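Long-range contact in putative aspartate aminotransferase (Thermus thermophilus, PDB 1IUG), which is a putative aspartate aminotransferase that probably uses its pyridoxal 5'-phosphate cofactor to move amino groups between amino acids and oxo acids: residues L42-L54 with M160-E172. Numbering follows the deposited sequence.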
loop_
_atom_site.group_PDB
_atom_site.type_symbol
_atom_site.label_atom_id
_atom_site.label_comp_id
_atom_site.label_asym_id
_atom_site.label_seq_id
_atom_site.Cartn_x
_atom_site.Cartn_y
_atom_site.Cartn_z
ATOM N N LEU A 42 -5.130 14.624 -13.026
ATOM C CA LEU A 42 -5.697 13.714 -14.014
ATOM C C LEU A 42 -6.816 12.843 -13.419
ATOM O O LEU A 42 -7.836 12.606 -14.064
ATOM C CB LEU A 42 -4.596 12.849 -14.629
ATOM C CG LEU A 42 -3.580 13.615 -15.485
ATOM C CD1 LEU A 42 -2.437 12.702 -15.880
ATOM C CD2 LEU A 42 -4.264 14.200 -16.724
ATOM N N LEU A 43 -6.625 12.382 -12.189
ATOM C CA LEU A 43 -7.628 11.558 -11.512
ATOM C C LEU A 43 -8.862 12.409 -11.241
ATOM O O LEU A 43 -9.988 11.914 -11.183
ATOM C CB LEU A 43 -7.054 11.005 -10.205
ATOM C CG LEU A 43 -6.077 9.839 -10.382
ATOM C CD1 LEU A 43 -5.186 9.682 -9.162
ATOM C CD2 LEU A 43 -6.860 8.565 -10.660
ATOM N N ARG A 44 -8.612 13.704 -11.087
ATOM C CA ARG A 44 -9.617 14.731 -10.848
ATOM C C ARG A 44 -10.557 14.754 -12.054
ATOM O O ARG A 44 -11.779 14.730 -11.902
ATOM C CB ARG A 44 -8.870 16.055 -10.714
ATOM C CG ARG A 44 -9.133 16.853 -9.473
ATOM C CD ARG A 44 -10.557 17.296 -9.352
ATOM N NE ARG A 44 -10.781 18.493 -10.167
ATOM C CZ ARG A 44 -9.993 19.570 -10.182
ATOM N NH1 ARG A 44 -8.900 19.633 -9.426
ATOM N NH2 ARG A 44 -10.303 20.600 -10.959
ATOM N N GLU A 45 -9.971 14.773 -13.248
ATOM C CA GLU A 45 -10.727 14.767 -14.498
ATOM C C GLU A 45 -11.416 13.421 -14.695
ATOM O O GLU A 45 -12.558 13.363 -15.129
ATOM C CB GLU A 45 -9.805 15.002 -15.691
ATOM C CG GLU A 45 -9.179 16.373 -15.779
ATOM C CD GLU A 45 -8.285 16.513 -17.006
ATOM O OE1 GLU A 45 -8.613 15.916 -18.060
ATOM O OE2 GLU A 45 -7.251 17.212 -16.913
ATOM N N ALA A 46 -10.693 12.344 -14.405
ATOM C CA ALA A 46 -11.219 10.992 -14.550
ATOM C C ALA A 46 -12.471 10.770 -13.706
ATOM O O ALA A 46 -13.417 10.129 -14.159
ATOM C CB ALA A 46 -10.146 9.965 -14.193
ATOM N N PHE A 47 -12.477 11.314 -12.491
ATOM C CA PHE A 47 -13.616 11.174 -11.586
ATOM C C PHE A 47 -14.754 12.162 -11.859
ATOM O O PHE A 47 -15.862 11.988 -11.343
ATOM C CB PHE A 47 -13.170 11.319 -10.128
ATOM C CG PHE A 47 -12.738 10.029 -9.489
ATOM C CD1 PHE A 47 -11.396 9.796 -9.197
ATOM C CD2 PHE A 47 -13.680 9.061 -9.143
ATOM C CE1 PHE A 47 -11.003 8.620 -8.565
ATOM C CE2 PHE A 47 -13.295 7.884 -8.512
ATOM C CZ PHE A 47 -11.956 7.663 -8.222
ATOM N N ARG A 48 -14.475 13.204 -12.646
ATOM C CA ARG A 48 -15.479 14.216 -12.980
ATOM C C ARG A 48 -15.927 14.905 -11.697
ATOM O O ARG A 48 -17.082 14.787 -11.289
ATOM C CB ARG A 48 -16.707 13.573 -13.638
ATOM C CG ARG A 48 -16.490 12.874 -14.963
ATOM C CD ARG A 48 -15.980 13.795 -16.045
ATOM N NE ARG A 48 -16.037 13.149 -17.359
ATOM C CZ ARG A 48 -17.162 12.779 -17.973
ATOM N NH1 ARG A 48 -18.347 12.986 -17.403
ATOM N NH2 ARG A 48 -17.101 12.193 -19.164
ATOM N N THR A 49 -14.997 15.578 -11.033
ATOM C CA THR A 49 -15.319 16.272 -9.798
ATOM C C THR A 49 -14.581 17.595 -9.690
ATOM O O THR A 49 -13.551 17.800 -10.322
ATOM C CB THR A 49 -15.010 15.404 -8.539
ATOM O OG1 THR A 49 -15.376 16.129 -7.355
ATOM C CG2 THR A 49 -13.534 15.055 -8.459
ATOM N N GLU A 50 -15.154 18.507 -8.919
ATOM C CA GLU A 50 -14.548 19.807 -8.688
ATOM C C GLU A 50 -13.794 19.693 -7.364
ATOM O O GLU A 50 -13.129 20.631 -6.931
ATOM C CB GLU A 50 -15.635 20.880 -8.584
ATOM C CG GLU A 50 -15.177 22.278 -8.981
ATOM C CD GLU A 50 -14.830 22.379 -10.457
ATOM O OE1 GLU A 50 -15.699 22.052 -11.299
ATOM O OE2 GLU A 50 -13.689 22.786 -10.775
ATOM N N GLY A 51 -13.903 18.519 -6.740
ATOM C CA GLY A 51 -13.252 18.261 -5.469
ATOM C C GLY A 51 -11.806 17.814 -5.560
ATOM O O GLY A 51 -11.077 18.217 -6.463
ATOM N N GLU A 52 -11.394 16.965 -4.622
ATOM C CA GLU A 52 -10.020 16.474 -4.573
ATOM C C GLU A 52 -9.944 14.955 -4.594
ATOM O O GLU A 52 -10.835 14.268 -4.102
ATOM C CB GLU A 52 -9.327 16.964 -3.296
ATOM C CG GLU A 52 -9.308 18.473 -3.090
ATOM C CD GLU A 52 -8.366 19.208 -4.032
ATOM O OE1 GLU A 52 -7.474 18.574 -4.635
ATOM O OE2 GLU A 52 -8.516 20.440 -4.161
ATOM N N VAL A 53 -8.875 14.440 -5.182
ATOM C CA VAL A 53 -8.656 13.003 -5.231
ATOM C C VAL A 53 -7.366 12.729 -4.468
ATOM O O VAL A 53 -6.338 13.364 -4.717
ATOM C CB VAL A 53 -8.530 12.472 -6.678
ATOM C CG1 VAL A 53 -8.414 10.948 -6.660
ATOM C CG2 VAL A 53 -9.738 12.899 -7.508
ATOM N N LEU A 54 -7.449 11.843 -3.482
ATOM C CA LEU A 54 -6.287 11.487 -2.678
ATOM C C LEU A 54 -5.717 10.134 -3.108
ATOM O O LEU A 54 -6.466 9.187 -3.364
ATOM C CB LEU A 54 -6.663 11.460 -1.195
ATOM C CG LEU A 54 -7.114 12.806 -0.615
ATOM C CD1 LEU A 54 -7.586 12.634 0.816
ATOM C CD2 LEU A 54 -5.976 13.813 -0.695
ATOM N N MET A 160 -16.202 2.657 -6.853
ATOM C CA MET A 160 -16.085 2.764 -8.304
ATOM C C MET A 160 -14.800 2.082 -8.777
ATOM O O MET A 160 -14.208 2.478 -9.789
ATOM C CB MET A 160 -16.078 4.235 -8.734
ATOM C CG MET A 160 -17.404 4.971 -8.558
ATOM S SD MET A 160 -17.238 6.706 -9.057
ATOM C CE MET A 160 -18.866 7.313 -8.777
ATOM N N VAL A 161 -14.384 1.043 -8.052
ATOM C CA VAL A 161 -13.161 0.322 -8.384
ATOM C C VAL A 161 -13.162 -0.270 -9.782
ATOM O O VAL A 161 -12.135 -0.217 -10.462
ATOM C CB VAL A 161 -12.795 -0.750 -7.329
ATOM C CG1 VAL A 161 -11.550 -1.500 -7.761
ATOM C CG2 VAL A 161 -12.534 -0.090 -5.977
ATOM N N THR A 162 -14.290 -0.839 -10.215
ATOM C CA THR A 162 -14.365 -1.394 -11.568
ATOM C C THR A 162 -15.277 -0.614 -12.515
ATOM O O THR A 162 -15.800 -1.172 -13.479
ATOM C CB THR A 162 -14.733 -2.903 -11.608
ATOM O OG1 THR A 162 -15.951 -3.136 -10.902
ATOM C CG2 THR A 162 -13.618 -3.741 -11.015
ATOM N N SER A 163 -15.511 0.659 -12.205
ATOM C CA SER A 163 -16.313 1.516 -13.074
ATOM C C SER A 163 -15.434 2.660 -13.601
ATOM O O SER A 163 -15.635 3.136 -14.720
ATOM C CB SER A 163 -17.561 2.052 -12.365
ATOM O OG SER A 163 -17.242 2.842 -11.235
ATOM N N LEU A 164 -14.431 3.056 -12.817
ATOM C CA LEU A 164 -13.519 4.125 -13.224
ATOM C C LEU A 164 -12.722 3.694 -14.456
ATOM O O LEU A 164 -12.012 2.691 -14.415
ATOM C CB LEU A 164 -12.547 4.482 -12.093
ATOM C CG LEU A 164 -11.578 5.637 -12.390
ATOM C CD1 LEU A 164 -12.343 6.947 -12.476
ATOM C CD2 LEU A 164 -10.506 5.723 -11.323
ATOM N N LEU A 165 -12.860 4.456 -15.543
ATOM C CA LEU A 165 -12.175 4.193 -16.817
ATOM C C LEU A 165 -12.681 2.940 -17.539
ATOM O O LEU A 165 -12.058 2.450 -18.483
ATOM C CB LEU A 165 -10.656 4.108 -16.620
ATOM C CG LEU A 165 -9.836 5.094 -17.453
ATOM C CD1 LEU A 165 -10.093 6.507 -16.970
ATOM C CD2 LEU A 165 -8.357 4.762 -17.358
ATOM N N VAL A 166 -13.820 2.433 -17.087
ATOM C CA VAL A 166 -14.434 1.254 -17.679
ATOM C C VAL A 166 -15.793 1.691 -18.218
ATOM O O VAL A 166 -16.169 1.345 -19.332
ATOM C CB VAL A 166 -14.603 0.133 -16.627
ATOM C CG1 VAL A 166 -15.294 -1.065 -17.234
ATOM C CG2 VAL A 166 -13.247 -0.273 -16.086
ATOM N N GLY A 167 -16.489 2.494 -17.421
ATOM C CA GLY A 167 -17.789 3.019 -17.790
ATOM C C GLY A 167 -17.866 4.480 -17.381
ATOM O O GLY A 167 -16.905 5.030 -16.833
ATOM N N GLU A 168 -18.996 5.119 -17.664
ATOM C CA GLU A 168 -19.200 6.522 -17.318
ATOM C C GLU A 168 -19.315 6.704 -15.814
ATOM O O GLU A 168 -20.044 5.966 -15.144
ATOM C CB GLU A 168 -20.469 7.060 -17.983
ATOM C CG GLU A 168 -20.348 7.309 -19.482
ATOM C CD GLU A 168 -19.469 8.507 -19.822
ATOM O OE1 GLU A 168 -19.020 8.596 -20.985
ATOM O OE2 GLU A 168 -19.237 9.367 -18.940
ATOM N N VAL A 169 -18.585 7.684 -15.290
ATOM C CA VAL A 169 -18.605 7.990 -13.864
ATOM C C VAL A 169 -18.520 9.499 -13.625
ATOM O O VAL A 169 -18.054 10.257 -14.479
ATOM C CB VAL A 169 -17.425 7.310 -13.091
ATOM C CG1 VAL A 169 -17.528 5.792 -13.161
ATOM C CG2 VAL A 169 -16.079 7.787 -13.630
ATOM N N ALA A 170 -18.991 9.918 -12.458
ATOM C CA ALA A 170 -18.961 11.315 -12.037
ATOM C C ALA A 170 -19.290 11.329 -10.557
ATOM O O ALA A 170 -19.845 10.363 -10.034
ATOM C CB ALA A 170 -19.982 12.139 -12.808
ATOM N N LEU A 171 -18.896 12.389 -9.865
ATOM C CA LEU A 171 -19.200 12.491 -8.447
ATOM C C LEU A 171 -20.475 13.300 -8.224
ATOM O O LEU A 171 -21.576 12.751 -8.307
ATOM C CB LEU A 171 -18.024 13.085 -7.674
ATOM C CG LEU A 171 -17.356 12.113 -6.696
ATOM C CD1 LEU A 171 -16.928 10.856 -7.427
ATOM C CD2 LEU A 171 -16.160 12.777 -6.046
ATOM N N GLU A 172 -20.333 14.604 -7.989
ATOM C CA GLU A 172 -21.489 15.464 -7.740
ATOM C C GLU A 172 -22.545 15.441 -8.844
ATOM O O GLU A 172 -23.738 15.521 -8.558
ATOM C CB GLU A 172 -21.063 16.909 -7.412
ATOM C CG GLU A 172 -20.069 17.565 -8.373
ATOM C CD GLU A 172 -18.610 17.403 -7.948
ATOM O OE1 GLU A 172 -17.830 18.363 -8.110
ATOM O OE2 GLU A 172 -18.232 16.320 -7.466
#
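With chi1 at 50°, Glu172 sets CG between its own backbone N and carbonyl carbon, and a bend at chi2 swings the carboxylate over to Thr49 and Glu50. Thr49 holds OG1 opposite its backbone N, from where the hydroxyl donates to the syn lone pair of Glu172 OE2 at 2.9 Å. The other oxygen, Glu172 OE1, takes the backbone N of Glu50 at 2.8 Å, also on the syn side but 27° out of the carboxylate plane. Thr49 OG1 in turn accepts from Gly51 N, closing an ST turn, so the carboxylate grips both the hydroxyl and the backbone of the turn that leads from helix 30-47 to strand 52-57. That strand edges the seven-stranded mixed sheet of the PLP-binding fold, whose strands 155-159 and 178-182 are joined by the loop carrying Glu172. Were the carboxylate missing, as with an alanine here, the Thr49 hydroxyl and Glu50 N would probably lose the group that accepts from both, leaving the turn freer to shift. Deeper in, Leu164 lays CD1 almost centrally over one face of the Phe47 ring, 4.1 Å from its centroid, while Met160 brings SD to the ring edge, a Met-aromatic contact 4.2 Å from Phe47 CE2. Strands 178-182 and 193-198 also pack against this ring. Nearer the surface, Arg48 NH2 reaches Glu168 OE2 at 3.5 Å in a salt bridge, the guanidinium and carboxylate planes 51° apart.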